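Histone-lysine N-methyltransferase, H3 lysine-9 specific SUVH6 (Arabidopsis thaliana, PDB 6A5K) catalyses the transfer of methyl groups from S-adenosylmethionine to a lysine of histone H3 and, through its SRA domain, probably binds DNA methylated at non-CG sites. Local coordinates at residues H455-N460 and K513-G518; P255-N260 and P354-K359; E308-E313 and P327-C332. The protein carries 1 engineered substitution. One frame throughout, in Å; residues are numbered along the deposited sequence.

Interaction 1: H455-N460 and K513-G518; sequences HSCSPN and KLCFCG. Engineered in segment 513-518: L514 (natural residue Pro). With ZN (zinc ion), chain E; SAM (S-adenosylmethionine), chain F.
C517 turns its CB against the CA of S456, 3.7 Å away, and from there its SG reaches both a zinc ion and the backbone of the other segment. With chi1 at 79° the thiolate sits between its own N and carbonyl carbon, where it accepts the N-H of C457 in a nearly straight bond (N to SG 3.5 Å, 169°). C515 supplies a second thiolate to the same zinc ion. Its SG binds the metal at 2.4 Å and lies in the plane of the H455 ring, 3.5 Å from CD2 at the ring edge; it also takes the N-H of C517 and a weak bond from SAM N6. C457 gives the third thiolate, and C522 completes the site. This is the zinc centre by which the cysteine-rich post-SET segment of Suv39-type methyltransferases is fastened to the SET core. Cysteine suits these positions because a zinc-bound thiolate is a strong ligand that can still accept N-H bonds, which probably ease its negative charge. H455 sends NE2 to C457 SG, close to its ring plane, while ND1 bonds to the backbone of Y496, so both ring nitrogens are held. Its backbone reads the cofactor's adenine: N donates to SAM N7 (3.0 Å), and O accepts from SAM N6. Across the base, F516 N donates to SAM N1 at 2.8 Å.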
ATOM      1  N   HIS A 455      12.055  -8.583   6.029  1.00 10.56           N
ATOM      2  CA  HIS A 455      12.423  -8.489   4.623  1.00 11.22           C
ATOM      3  C   HIS A 455      11.455  -9.258   3.725  1.00 14.42           C
ATOM      4  O   HIS A 455      10.963 -10.328   4.100  1.00 14.37           O
ATOM      5  CB  HIS A 455      13.835  -9.030   4.391  1.00 11.22           C
ATOM      6  CG  HIS A 455      14.110  -9.364   2.955  1.00 13.81           C
ATOM      7  ND1 HIS A 455      14.533  -8.419   2.044  1.00 11.07           N
ATOM      8  CD2 HIS A 455      13.979 -10.524   2.263  1.00  8.87           C
ATOM      9  CE1 HIS A 455      14.674  -8.985   0.857  1.00 14.61           C
ATOM     10  NE2 HIS A 455      14.342 -10.261   0.960  1.00 10.23           N
ATOM     11  N   SER A 456      11.211  -8.727   2.532  1.00  8.27           N
ATOM     12  CA  SER A 456      10.562  -9.512   1.487  1.00 10.28           C
ATOM     13  C   SER A 456      11.199  -9.263   0.120  1.00 12.81           C
ATOM     14  O   SER A 456      11.644  -8.146  -0.184  1.00 10.95           O
ATOM     15  CB  SER A 456       9.068  -9.201   1.418  1.00 11.59           C
ATOM     16  OG  SER A 456       8.450  -9.961   0.386  1.00 11.98           O
ATOM     17  N   CYS A 457      11.247 -10.308  -0.696  1.00 11.96           N
ATOM     18  CA  CYS A 457      11.731 -10.188  -2.066  1.00 13.46           C
ATOM     19  C   CYS A 457      10.649  -9.603  -2.967  1.00 13.62           C
ATOM     20  O   CYS A 457      10.914  -9.217  -4.101  1.00 12.08           O
ATOM     21  CB  CYS A 457      12.189 -11.544  -2.594  1.00 18.40           C
ATOM     22  SG  CYS A 457      13.535 -12.262  -1.634  1.00 12.70           S
ATOM     23  N   SER A 458       9.425  -9.544  -2.453  1.00 11.97           N
ATOM     24  CA  SER A 458       8.347  -8.831  -3.129  1.00 18.29           C
ATOM     25  C   SER A 458       7.660  -7.893  -2.138  1.00 14.55           C
ATOM     26  O   SER A 458       6.502  -8.095  -1.782  1.00 13.15           O
ATOM     27  CB  SER A 458       7.339  -9.805  -3.739  1.00 20.88           C
ATOM     28  OG  SER A 458       6.426  -9.107  -4.568  1.00 24.58           O
ATOM     29  N   PRO A 459       8.380  -6.849  -1.698  1.00 10.95           N
ATOM     30  CA  PRO A 459       7.957  -5.992  -0.588  1.00 11.85           C
ATOM     31  C   PRO A 459       6.802  -5.044  -0.923  1.00 10.19           C
ATOM     32  O   PRO A 459       6.611  -4.710  -2.089  1.00 13.58           O
ATOM     33  CB  PRO A 459       9.222  -5.191  -0.286  1.00 10.24           C
ATOM     34  CG  PRO A 459       9.875  -5.041  -1.630  1.00 12.32           C
ATOM     35  CD  PRO A 459       9.626  -6.365  -2.326  1.00 11.14           C
ATOM     36  N   ASN A 460       6.059  -4.606   0.092  1.00 10.96           N
ATOM     37  CA  ASN A 460       5.013  -3.601  -0.120  1.00 10.24           C
ATOM     38  C   ASN A 460       5.433  -2.225   0.405  1.00  8.84           C
ATOM     39  O   ASN A 460       4.691  -1.247   0.270  1.00 10.16           O
ATOM     40  CB  ASN A 460       3.677  -4.039   0.511  1.00  8.44           C
ATOM     41  CG  ASN A 460       3.822  -4.521   1.951  1.00 10.33           C
ATOM     42  OD1 ASN A 460       4.808  -4.228   2.615  1.00 11.40           O
ATOM     43  ND2 ASN A 460       2.811  -5.246   2.446  1.00  9.09           N
ATOM     44  N   LYS A 513      21.980 -17.402   5.519  1.00 24.40           N
ATOM     45  CA  LYS A 513      20.650 -17.510   6.098  1.00 26.68           C
ATOM     46  C   LYS A 513      19.622 -17.518   4.979  1.00 24.55           C
ATOM     47  O   LYS A 513      19.670 -16.685   4.078  1.00 18.59           O
ATOM     48  CB  LYS A 513      20.372 -16.368   7.074  1.00 27.84           C
ATOM     49  CG  LYS A 513      18.966 -16.396   7.643  1.00 30.32           C
ATOM     50  CD  LYS A 513      18.844 -15.535   8.884  1.00 37.44           C
ATOM     51  CE  LYS A 513      17.429 -15.576   9.431  1.00 43.78           C
ATOM     52  NZ  LYS A 513      17.050 -16.932   9.915  1.00 46.38           N
ATOM     53  N   LEU A 514      18.709 -18.480   5.031  1.00 21.00           N
ATOM     54  CA  LEU A 514      17.676 -18.605   4.014  1.00 20.03           C
ATOM     55  C   LEU A 514      16.634 -17.499   4.157  1.00 15.60           C
ATOM     56  O   LEU A 514      16.339 -17.051   5.265  1.00 15.42           O
ATOM     57  CB  LEU A 514      17.004 -19.977   4.109  1.00 18.72           C
ATOM     58  CG  LEU A 514      17.870 -21.200   3.811  1.00 21.94           C
ATOM     59  CD1 LEU A 514      17.132 -22.499   4.180  1.00 22.01           C
ATOM     60  CD2 LEU A 514      18.283 -21.225   2.349  1.00 23.47           C
ATOM     61  N   CYS A 515      16.083 -17.056   3.030  1.00 14.93           N
ATOM     62  CA  CYS A 515      14.959 -16.129   3.053  1.00 14.49           C
ATOM     63  C   CYS A 515      13.652 -16.911   3.144  1.00 14.41           C
ATOM     64  O   CYS A 515      13.415 -17.829   2.359  1.00 13.99           O
ATOM     65  CB  CYS A 515      14.948 -15.231   1.808  1.00 13.29           C
ATOM     66  SG  CYS A 515      13.602 -14.021   1.819  1.00 12.12           S
ATOM     67  N   PHE A 516      12.812 -16.535   4.103  1.00 13.28           N
ATOM     68  CA  PHE A 516      11.517 -17.183   4.310  1.00 13.62           C
ATOM     69  C   PHE A 516      10.353 -16.259   3.950  1.00 13.46           C
ATOM     70  O   PHE A 516       9.260 -16.392   4.507  1.00 12.88           O
ATOM     71  CB  PHE A 516      11.380 -17.638   5.764  1.00 13.74           C
ATOM     72  CG  PHE A 516      12.273 -18.795   6.130  1.00 14.79           C
ATOM     73  CD1 PHE A 516      12.779 -19.636   5.156  1.00 15.21           C
ATOM     74  CD2 PHE A 516      12.589 -19.046   7.457  1.00 19.67           C
ATOM     75  CE1 PHE A 516      13.591 -20.710   5.492  1.00 20.54           C
ATOM     76  CE2 PHE A 516      13.402 -20.116   7.805  1.00 24.01           C
ATOM     77  CZ  PHE A 516      13.906 -20.948   6.818  1.00 22.04           C
ATOM     78  N   CYS A 517      10.575 -15.320   3.028  1.00 12.72           N
ATOM     79  CA  CYS A 517       9.537 -14.338   2.708  1.00 14.59           C
ATOM     80  C   CYS A 517       8.332 -14.992   2.027  1.00 18.08           C
ATOM     81  O   CYS A 517       7.214 -14.481   2.119  1.00 16.35           O
ATOM     82  CB  CYS A 517      10.093 -13.204   1.828  1.00 12.76           C
ATOM     83  SG  CYS A 517      10.293 -13.567   0.042  1.00 13.46           S
ATOM     84  N   GLY A 518       8.565 -16.109   1.342  1.00 14.60           N
ATOM     85  CA  GLY A 518       7.487 -16.877   0.727  1.00 16.63           C
ATOM     86  C   GLY A 518       6.996 -16.383  -0.629  1.00 21.08           C
ATOM     87  O   GLY A 518       6.035 -16.922  -1.190  1.00 18.16           O
TER
HETATM   88 ZN    ZN E 804      12.584 -14.051  -0.313  1.00 20.80          ZN
HETATM   89  N   SAM F 805      11.715 -10.758  12.879  1.00 12.76           N
HETATM   90  CA  SAM F 805      12.476  -9.819  13.724  1.00 15.91           C
HETATM   91  C   SAM F 805      12.184  -9.971  15.218  1.00 18.80           C
HETATM   92  O   SAM F 805      12.648  -9.163  16.035  1.00 17.63           O
HETATM   93  OXT SAM F 805      11.478 -10.892  15.638  1.00 16.67           O
HETATM   94  CB  SAM F 805      12.215  -8.377  13.291  1.00 12.57           C
HETATM   95  CG  SAM F 805      13.021  -8.017  12.051  1.00 16.05           C
HETATM   96  SD  SAM F 805      14.770  -7.994  12.510  1.00 50.02           S
HETATM   97  CE  SAM F 805      15.162  -6.330  11.984  1.00 12.33           C
HETATM   98  C5' SAM F 805      15.614  -8.882  11.191  1.00 17.88           C
HETATM   99  C4' SAM F 805      15.616 -10.373  11.465  1.00 18.49           C
HETATM  100  O4' SAM F 805      14.328 -10.913  11.196  1.00 16.78           O
HETATM  101  C3' SAM F 805      16.589 -11.096  10.553  1.00 23.19           C
HETATM  102  O3' SAM F 805      17.871 -11.168  11.132  1.00 25.51           O
HETATM  103  C2' SAM F 805      15.945 -12.454  10.449  1.00 19.79           C
HETATM  104  O2' SAM F 805      16.261 -13.176  11.618  1.00 22.88           O
HETATM  105  C1' SAM F 805      14.467 -12.138  10.507  1.00 15.85           C
HETATM  106  N9  SAM F 805      13.932 -11.987   9.137  1.00 14.77           N
HETATM  107  C8  SAM F 805      13.418 -10.855   8.562  1.00 13.69           C
HETATM  108  N7  SAM F 805      13.042 -11.145   7.288  1.00 14.24           N
HETATM  109  C5  SAM F 805      13.328 -12.446   7.040  1.00 13.38           C
HETATM  110  C6  SAM F 805      13.160 -13.259   5.924  1.00 14.68           C
HETATM  111  N6  SAM F 805      12.623 -12.781   4.799  1.00 11.06           N
HETATM  112  N1  SAM F 805      13.573 -14.571   5.977  1.00 12.79           N
HETATM  113  C2  SAM F 805      14.128 -15.084   7.134  1.00 14.53           C
HETATM  114  N3  SAM F 805      14.283 -14.276   8.244  1.00 15.01           N
HETATM  115  C4  SAM F 805      13.885 -12.984   8.202  1.00 16.08           C

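Interaction 2: P255-N260 and P354-K359; sequences PISAVN and PLEIFK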
ATOM      1  N   PRO A 255      -0.938   3.843  20.754  1.00 38.47           N
ATOM      2  CA  PRO A 255      -0.321   2.607  21.243  1.00 36.68           C
ATOM      3  C   PRO A 255      -0.067   1.594  20.127  1.00 30.73           C
ATOM      4  O   PRO A 255      -0.851   1.488  19.184  1.00 31.04           O
ATOM      5  CB  PRO A 255      -1.352   2.073  22.241  1.00 38.92           C
ATOM      6  CG  PRO A 255      -2.651   2.601  21.740  1.00 39.72           C
ATOM      7  CD  PRO A 255      -2.341   3.969  21.188  1.00 39.78           C
ATOM      8  N   ILE A 256       1.035   0.863  20.241  1.00 30.29           N
ATOM      9  CA  ILE A 256       1.371  -0.177  19.282  1.00 25.47           C
ATOM     10  C   ILE A 256       1.335  -1.522  19.993  1.00 22.50           C
ATOM     11  O   ILE A 256       2.208  -1.836  20.796  1.00 23.36           O
ATOM     12  CB  ILE A 256       2.752   0.070  18.639  1.00 22.73           C
ATOM     13  CG1 ILE A 256       2.720   1.368  17.824  1.00 22.05           C
ATOM     14  CG2 ILE A 256       3.152  -1.106  17.745  1.00 16.66           C
ATOM     15  CD1 ILE A 256       4.072   1.779  17.230  1.00 16.95           C
ATOM     16  N   SER A 257       0.304  -2.306  19.712  1.00 22.70           N
ATOM     17  CA  SER A 257       0.084  -3.550  20.439  1.00 30.38           C
ATOM     18  C   SER A 257       0.890  -4.704  19.856  1.00 24.16           C
ATOM     19  O   SER A 257       1.477  -4.594  18.772  1.00 24.21           O
ATOM     20  CB  SER A 257      -1.402  -3.907  20.443  1.00 37.85           C
ATOM     21  OG  SER A 257      -1.890  -4.034  19.118  1.00 43.49           O
ATOM     22  N   ALA A 258       0.912  -5.811  20.588  1.00 26.67           N
ATOM     23  CA  ALA A 258       1.587  -7.022  20.142  1.00 24.61           C
ATOM     24  C   ALA A 258       0.639  -8.216  20.213  1.00 25.71           C
ATOM     25  O   ALA A 258      -0.005  -8.464  21.241  1.00 27.56           O
ATOM     26  CB  ALA A 258       2.823  -7.278  20.973  1.00 28.81           C
ATOM     27  N   VAL A 259       0.566  -8.955  19.113  1.00 23.19           N
ATOM     28  CA  VAL A 259      -0.320 -10.104  19.013  1.00 23.96           C
ATOM     29  C   VAL A 259       0.480 -11.360  18.671  1.00 25.74           C
ATOM     30  O   VAL A 259       1.319 -11.353  17.772  1.00 20.87           O
ATOM     31  CB  VAL A 259      -1.418  -9.874  17.946  1.00 27.39           C
ATOM     32  CG1 VAL A 259      -2.256 -11.133  17.740  1.00 27.16           C
ATOM     33  CG2 VAL A 259      -2.298  -8.696  18.334  1.00 29.48           C
ATOM     34  N   ASN A 260       0.234 -12.437  19.405  1.00 25.72           N
ATOM     35  CA  ASN A 260       0.889 -13.706  19.116  1.00 26.45           C
ATOM     36  C   ASN A 260      -0.131 -14.839  19.167  1.00 29.87           C
ATOM     37  O   ASN A 260      -0.614 -15.204  20.233  1.00 28.58           O
ATOM     38  CB  ASN A 260       2.032 -13.964  20.104  1.00 27.19           C
ATOM     39  CG  ASN A 260       2.863 -15.188  19.745  1.00 25.08           C
ATOM     40  OD1 ASN A 260       2.450 -16.032  18.948  1.00 27.49           O
ATOM     41  ND2 ASN A 260       4.047 -15.290  20.344  1.00 26.86           N
ATOM     42  N   PRO A 354      -2.537   2.959  12.455  1.00 22.31           N
ATOM     43  CA  PRO A 354      -2.582   2.048  13.606  1.00 22.87           C
ATOM     44  C   PRO A 354      -1.731   0.796  13.377  1.00 22.80           C
ATOM     45  O   PRO A 354      -2.189  -0.171  12.767  1.00 22.92           O
ATOM     46  CB  PRO A 354      -4.069   1.699  13.715  1.00 25.11           C
ATOM     47  CG  PRO A 354      -4.585   1.823  12.323  1.00 24.34           C
ATOM     48  CD  PRO A 354      -3.778   2.918  11.662  1.00 21.89           C
ATOM     49  N   LEU A 355      -0.494   0.824  13.862  1.00 19.80           N
ATOM     50  CA  LEU A 355       0.416  -0.304  13.684  1.00 19.29           C
ATOM     51  C   LEU A 355       0.367  -1.265  14.863  1.00 19.23           C
ATOM     52  O   LEU A 355       0.011  -0.887  15.985  1.00 18.94           O
ATOM     53  CB  LEU A 355       1.852   0.188  13.488  1.00 18.56           C
ATOM     54  CG  LEU A 355       2.082   1.202  12.368  1.00 17.70           C
ATOM     55  CD1 LEU A 355       3.548   1.592  12.298  1.00 20.08           C
ATOM     56  CD2 LEU A 355       1.605   0.644  11.028  1.00 16.88           C
ATOM     57  N   GLU A 356       0.723  -2.516  14.593  1.00 15.75           N
ATOM     58  CA  GLU A 356       0.929  -3.502  15.647  1.00 22.87           C
ATOM     59  C   GLU A 356       2.014  -4.484  15.217  1.00 21.07           C
ATOM     60  O   GLU A 356       2.247  -4.669  14.017  1.00 20.76           O
ATOM     61  CB  GLU A 356      -0.377  -4.235  15.977  1.00 27.54           C
ATOM     62  CG  GLU A 356      -0.738  -5.368  15.035  1.00 30.39           C
ATOM     63  CD  GLU A 356      -2.042  -6.057  15.423  1.00 35.46           C
ATOM     64  OE1 GLU A 356      -2.705  -5.599  16.382  1.00 34.41           O
ATOM     65  OE2 GLU A 356      -2.404  -7.061  14.773  1.00 29.03           O
ATOM     66  N   ILE A 357       2.709  -5.078  16.187  1.00 20.17           N
ATOM     67  CA  ILE A 357       3.621  -6.165  15.862  1.00 15.39           C
ATOM     68  C   ILE A 357       2.946  -7.495  16.164  1.00 18.80           C
ATOM     69  O   ILE A 357       2.050  -7.586  17.016  1.00 18.86           O
ATOM     70  CB  ILE A 357       4.972  -6.072  16.612  1.00 16.68           C
ATOM     71  CG1 ILE A 357       4.803  -6.303  18.120  1.00 18.09           C
ATOM     72  CG2 ILE A 357       5.655  -4.736  16.323  1.00 15.07           C
ATOM     73  CD1 ILE A 357       6.130  -6.468  18.851  1.00 19.28           C
ATOM     74  N   PHE A 358       3.362  -8.528  15.442  1.00 15.70           N
ATOM     75  CA  PHE A 358       2.711  -9.818  15.569  1.00 17.04           C
ATOM     76  C   PHE A 358       3.694 -10.945  15.294  1.00 21.72           C
ATOM     77  O   PHE A 358       4.707 -10.746  14.627  1.00 15.47           O
ATOM     78  CB  PHE A 358       1.513  -9.916  14.616  1.00 16.57           C
ATOM     79  CG  PHE A 358       1.900 -10.054  13.168  1.00 16.11           C
ATOM     80  CD1 PHE A 358       2.312  -8.948  12.436  1.00 16.21           C
ATOM     81  CD2 PHE A 358       1.855 -11.292  12.540  1.00 18.53           C
ATOM     82  CE1 PHE A 358       2.673  -9.077  11.097  1.00 15.15           C
ATOM     83  CE2 PHE A 358       2.213 -11.427  11.213  1.00 17.89           C
ATOM     84  CZ  PHE A 358       2.631 -10.315  10.491  1.00 12.10           C
ATOM     85  N   LYS A 359       3.384 -12.132  15.797  1.00 19.36           N
ATOM     86  CA  LYS A 359       4.278 -13.264  15.598  1.00 19.14           C
ATOM     87  C   LYS A 359       3.980 -14.024  14.305  1.00 20.34           C
ATOM     88  O   LYS A 359       2.836 -14.406  14.036  1.00 18.36           O
ATOM     89  CB  LYS A 359       4.199 -14.222  16.788  1.00 20.11           C
ATOM     90  CG  LYS A 359       5.338 -15.228  16.839  1.00 20.62           C
ATOM     91  CD  LYS A 359       6.675 -14.527  16.976  1.00 20.83           C
ATOM     92  CE  LYS A 359       7.641 -15.322  17.843  1.00 27.56           C
ATOM     93  NZ  LYS A 359       7.767 -16.746  17.420  1.00 31.69           N
TER
HETATM   94  O   HOH W   1      -1.893  -1.390  17.906  1.00 31.92           O
HETATM   95  O   HOH W   2      -1.102   1.927  16.659  1.00 40.47           O
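P255 meets the other segment through water: a water molecule donates to its carbonyl O and to that of L355, while a second joins L355 O to the N of S257. I256 then lays CG2 over the backbone at L355 O, 3.6 Å away. The chains run here as parallel strands, with A258 paired to I357 and V259 to F358, inner members of the mixed sheet that joins the Pre-SET segment to the SET core. S257 O accepts from I357 N (2.9 Å), and the short side chain of serine fits beside E356 CB. A258 places CB 3.6 Å from CG1 of I357 on one face of the sheet; its methyl suits the spot, since chi1 of 68° swings that I357 branch toward it. On the other face, V259 sets CG2 obliquely across the E356 carboxylate, whose OE2 forms salt bridges with R368 and R239. The V259 backbone bonds twice, N to I357 O at 2.9 Å and O to K359 N at 3.0 Å. N260 lies alongside K359, N260 OD1 3.3 Å from K359 CB, while its amide binds D263, E265 and the N of I262. With an alanine here, D263 is likely to lose one of its partners and the K359 methylenes their cover. K359 NZ pairs with D263 and E265, so the charges are met beyond the two strands, and what joins these directly is mainly backbone hydrogen bonding and apolar contact.

Interaction 3: E308-E313 and P327-C332; sequences EKNGGE and PTIYEC. With ZN (zinc ion), chain B; ZN (zinc ion), chain C.
N310 reaches across to Y330 with both ends of its amide: OD1 accepts from Y330 N and ND2 donates to Y330 O, each at 2.9 Å and each nearly straight at 173°. The setting is the Pre-SET zinc cluster, where helix 305-309 ends beside strand 328-330, an outermost strand of a sheet of the SET core. A side-chain amide carries a donor and an acceptor side by side, so asparagine can imitate the edge of a neighbouring strand here. The two bonds together fix the rotation of the amide, with Y330 O in its plane and the Y330 N donor tilted 20° from the carbonyl plane. Beside it K309 brings CB over one face of the Y330 ring, 4.0 Å from its centroid, with the extended chain crossing the tyrosine side chain at about a right angle; CG2 of T328 lies over the opposite face. Lysine suits the place, offering methylenes to the ring while NZ carries on to K288 O and, through a water molecule, to E331 O. Further out, a Schellman motif ends the helix and so sets N310 at its exit: G311 N bonds to E308 O and G312 N to V307 O. The backbone angles of both glycines would drive a CB against the preceding carbonyl. At the far end of the strand segment C332 SG bridges two zinc ions, 2.4 Å from each, one of them shared with C306 of the helix.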
ATOM      1  N   GLU A 308      13.050  24.273  -4.481  1.00 24.71           N
ATOM      2  CA  GLU A 308      14.278  24.265  -5.263  1.00 33.27           C
ATOM      3  C   GLU A 308      15.187  23.112  -4.852  1.00 29.86           C
ATOM      4  O   GLU A 308      15.814  22.481  -5.701  1.00 31.67           O
ATOM      5  CB  GLU A 308      15.017  25.599  -5.120  1.00 42.58           C
ATOM      6  CG  GLU A 308      16.098  25.838  -6.171  1.00 54.60           C
ATOM      7  CD  GLU A 308      15.744  25.250  -7.528  1.00 68.79           C
ATOM      8  OE1 GLU A 308      14.700  25.641  -8.098  1.00 73.35           O
ATOM      9  OE2 GLU A 308      16.512  24.397  -8.024  1.00 73.52           O
ATOM     10  N   LYS A 309      15.261  22.838  -3.551  1.00 27.55           N
ATOM     11  CA  LYS A 309      16.006  21.676  -3.066  1.00 26.66           C
ATOM     12  C   LYS A 309      15.516  20.391  -3.739  1.00 24.92           C
ATOM     13  O   LYS A 309      16.306  19.505  -4.056  1.00 23.28           O
ATOM     14  CB  LYS A 309      15.877  21.537  -1.548  1.00 29.14           C
ATOM     15  CG  LYS A 309      16.556  22.624  -0.732  1.00 35.69           C
ATOM     16  CD  LYS A 309      16.510  22.275   0.756  1.00 37.75           C
ATOM     17  CE  LYS A 309      16.685  23.503   1.643  1.00 37.96           C
ATOM     18  NZ  LYS A 309      16.531  23.163   3.090  1.00 36.83           N
ATOM     19  N   ASN A 310      14.207  20.304  -3.964  1.00 22.27           N
ATOM     20  CA  ASN A 310      13.610  19.103  -4.543  1.00 23.98           C
ATOM     21  C   ASN A 310      13.663  19.079  -6.070  1.00 22.91           C
ATOM     22  O   ASN A 310      13.025  18.241  -6.705  1.00 26.83           O
ATOM     23  CB  ASN A 310      12.154  18.957  -4.072  1.00 18.09           C
ATOM     24  CG  ASN A 310      12.054  18.572  -2.610  1.00 22.56           C
ATOM     25  OD1 ASN A 310      12.360  17.439  -2.234  1.00 17.87           O
ATOM     26  ND2 ASN A 310      11.615  19.511  -1.774  1.00 18.26           N
ATOM     27  N   GLY A 311      14.425  19.995  -6.659  1.00 26.13           N
ATOM     28  CA  GLY A 311      14.614  20.005  -8.098  1.00 26.12           C
ATOM     29  C   GLY A 311      13.533  20.764  -8.842  1.00 31.26           C
ATOM     30  O   GLY A 311      13.314  20.542 -10.034  1.00 34.45           O
ATOM     31  N   GLY A 312      12.848  21.654  -8.135  1.00 29.42           N
ATOM     32  CA  GLY A 312      11.852  22.514  -8.750  1.00 31.89           C
ATOM     33  C   GLY A 312      10.446  21.945  -8.728  1.00 32.46           C
ATOM     34  O   GLY A 312       9.559  22.452  -9.409  1.00 30.64           O
ATOM     35  N   GLU A 313      10.233  20.890  -7.946  1.00 26.50           N
ATOM     36  CA  GLU A 313       8.904  20.297  -7.850  1.00 29.20           C
ATOM     37  C   GLU A 313       8.558  19.858  -6.431  1.00 26.30           C
ATOM     38  O   GLU A 313       9.418  19.800  -5.559  1.00 30.01           O
ATOM     39  CB  GLU A 313       8.781  19.109  -8.810  1.00 31.96           C
ATOM     40  CG  GLU A 313       9.759  17.980  -8.547  1.00 41.21           C
ATOM     41  CD  GLU A 313       9.594  16.833  -9.534  1.00 49.26           C
ATOM     42  OE1 GLU A 313       9.579  17.094 -10.757  1.00 57.11           O
ATOM     43  OE2 GLU A 313       9.469  15.675  -9.087  1.00 47.58           O
ATOM     44  N   PRO A 327      15.912   9.777  -4.853  1.00 14.90           N
ATOM     45  CA  PRO A 327      17.093   9.595  -4.002  1.00 18.11           C
ATOM     46  C   PRO A 327      16.929  10.285  -2.648  1.00 16.92           C
ATOM     47  O   PRO A 327      17.180   9.669  -1.608  1.00 16.15           O
ATOM     48  CB  PRO A 327      18.216  10.239  -4.822  1.00 18.43           C
ATOM     49  CG  PRO A 327      17.776  10.057  -6.240  1.00 19.06           C
ATOM     50  CD  PRO A 327      16.275  10.218  -6.214  1.00 17.76           C
ATOM     51  N   THR A 328      16.491  11.541  -2.670  1.00 13.88           N
ATOM     52  CA  THR A 328      16.280  12.296  -1.438  1.00 17.11           C
ATOM     53  C   THR A 328      15.063  13.214  -1.558  1.00 16.15           C
ATOM     54  O   THR A 328      14.842  13.846  -2.589  1.00 17.81           O
ATOM     55  CB  THR A 328      17.526  13.154  -1.070  1.00 22.74           C
ATOM     56  OG1 THR A 328      18.714  12.360  -1.179  1.00 23.54           O
ATOM     57  CG2 THR A 328      17.419  13.689   0.354  1.00 18.86           C
ATOM     58  N   ILE A 329      14.269  13.277  -0.496  1.00 14.03           N
ATOM     59  CA  ILE A 329      13.200  14.262  -0.405  1.00 16.25           C
ATOM     60  C   ILE A 329      13.534  15.286   0.667  1.00 17.93           C
ATOM     61  O   ILE A 329      14.012  14.927   1.744  1.00 14.64           O
ATOM     62  CB  ILE A 329      11.856  13.594  -0.095  1.00 16.58           C
ATOM     63  CG1 ILE A 329      11.386  12.801  -1.311  1.00 20.50           C
ATOM     64  CG2 ILE A 329      10.803  14.623   0.314  1.00 18.57           C
ATOM     65  CD1 ILE A 329      10.167  12.000  -1.038  1.00 22.60           C
ATOM     66  N   TYR A 330      13.316  16.561   0.355  1.00 16.44           N
ATOM     67  CA  TYR A 330      13.519  17.635   1.319  1.00 21.22           C
ATOM     68  C   TYR A 330      12.180  18.179   1.788  1.00 21.71           C
ATOM     69  O   TYR A 330      11.412  18.727   0.997  1.00 23.22           O
ATOM     70  CB  TYR A 330      14.361  18.769   0.716  1.00 21.80           C
ATOM     71  CG  TYR A 330      15.725  18.325   0.250  1.00 21.73           C
ATOM     72  CD1 TYR A 330      15.892  17.721  -0.989  1.00 22.33           C
ATOM     73  CD2 TYR A 330      16.842  18.499   1.052  1.00 22.02           C
ATOM     74  CE1 TYR A 330      17.136  17.303  -1.414  1.00 30.50           C
ATOM     75  CE2 TYR A 330      18.093  18.087   0.627  1.00 26.82           C
ATOM     76  CZ  TYR A 330      18.229  17.491  -0.605  1.00 33.75           C
ATOM     77  OH  TYR A 330      19.467  17.077  -1.037  1.00 46.39           O
ATOM     78  N   GLU A 331      11.894  18.016   3.073  1.00 20.89           N
ATOM     79  CA  GLU A 331      10.690  18.605   3.645  1.00 17.10           C
ATOM     80  C   GLU A 331      11.021  19.954   4.253  1.00 22.71           C
ATOM     81  O   GLU A 331      12.182  20.245   4.531  1.00 21.82           O
ATOM     82  CB  GLU A 331      10.075  17.676   4.695  1.00 16.35           C
ATOM     83  CG  GLU A 331       9.562  16.365   4.123  1.00 15.89           C
ATOM     84  CD  GLU A 331       8.686  15.600   5.098  1.00 19.67           C
ATOM     85  OE1 GLU A 331       8.345  16.157   6.166  1.00 17.81           O
ATOM     86  OE2 GLU A 331       8.341  14.440   4.796  1.00 18.84           O
ATOM     87  N   CYS A 332      10.005  20.789   4.442  1.00 19.46           N
ATOM     88  CA  CYS A 332      10.210  22.057   5.121  1.00 22.94           C
ATOM     89  C   CYS A 332      10.574  21.801   6.578  1.00 25.70           C
ATOM     90  O   CYS A 332      10.154  20.796   7.169  1.00 24.40           O
ATOM     91  CB  CYS A 332       8.969  22.937   4.997  1.00 22.78           C
ATOM     92  SG  CYS A 332       8.814  23.624   3.351  1.00 22.87           S
TER
HETATM   93 ZN    ZN B 801      10.485  25.351   3.471  1.00 33.28          ZN
HETATM   94 ZN    ZN C 802       6.663  24.700   3.350  1.00 32.52          ZN
HETATM   95  O   HOH W   3      13.974  22.162   3.436  1.00 35.52           O
HETATM   96  O   HOH W   4      13.447  15.706  -4.145  1.00 22.97           O

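Overall arrangement
Interactions 1 and 2 are buried, whereas interaction 3 is only partly so, at the Pre-SET end. No two of them touch: the centres of interactions 1 and 2 lie about 20 Å apart, and that of interaction 3 lies about 31 Å from the centre of interaction 1 and about 34 Å from that of interaction 2. Interactions 1 and 2 are joined by one mixed sheet, which holds strands 257-259 and 355-359 and ends at strand 454-455, whereas strand 328-330 edges another. Along the chain, interaction 3 is nested within the loop that interaction 2 closes. Metal ligation dominates interaction 1, main-chain pairing interaction 2, and a side-chain amide interaction 3, whose zinc ions lie beside the contact.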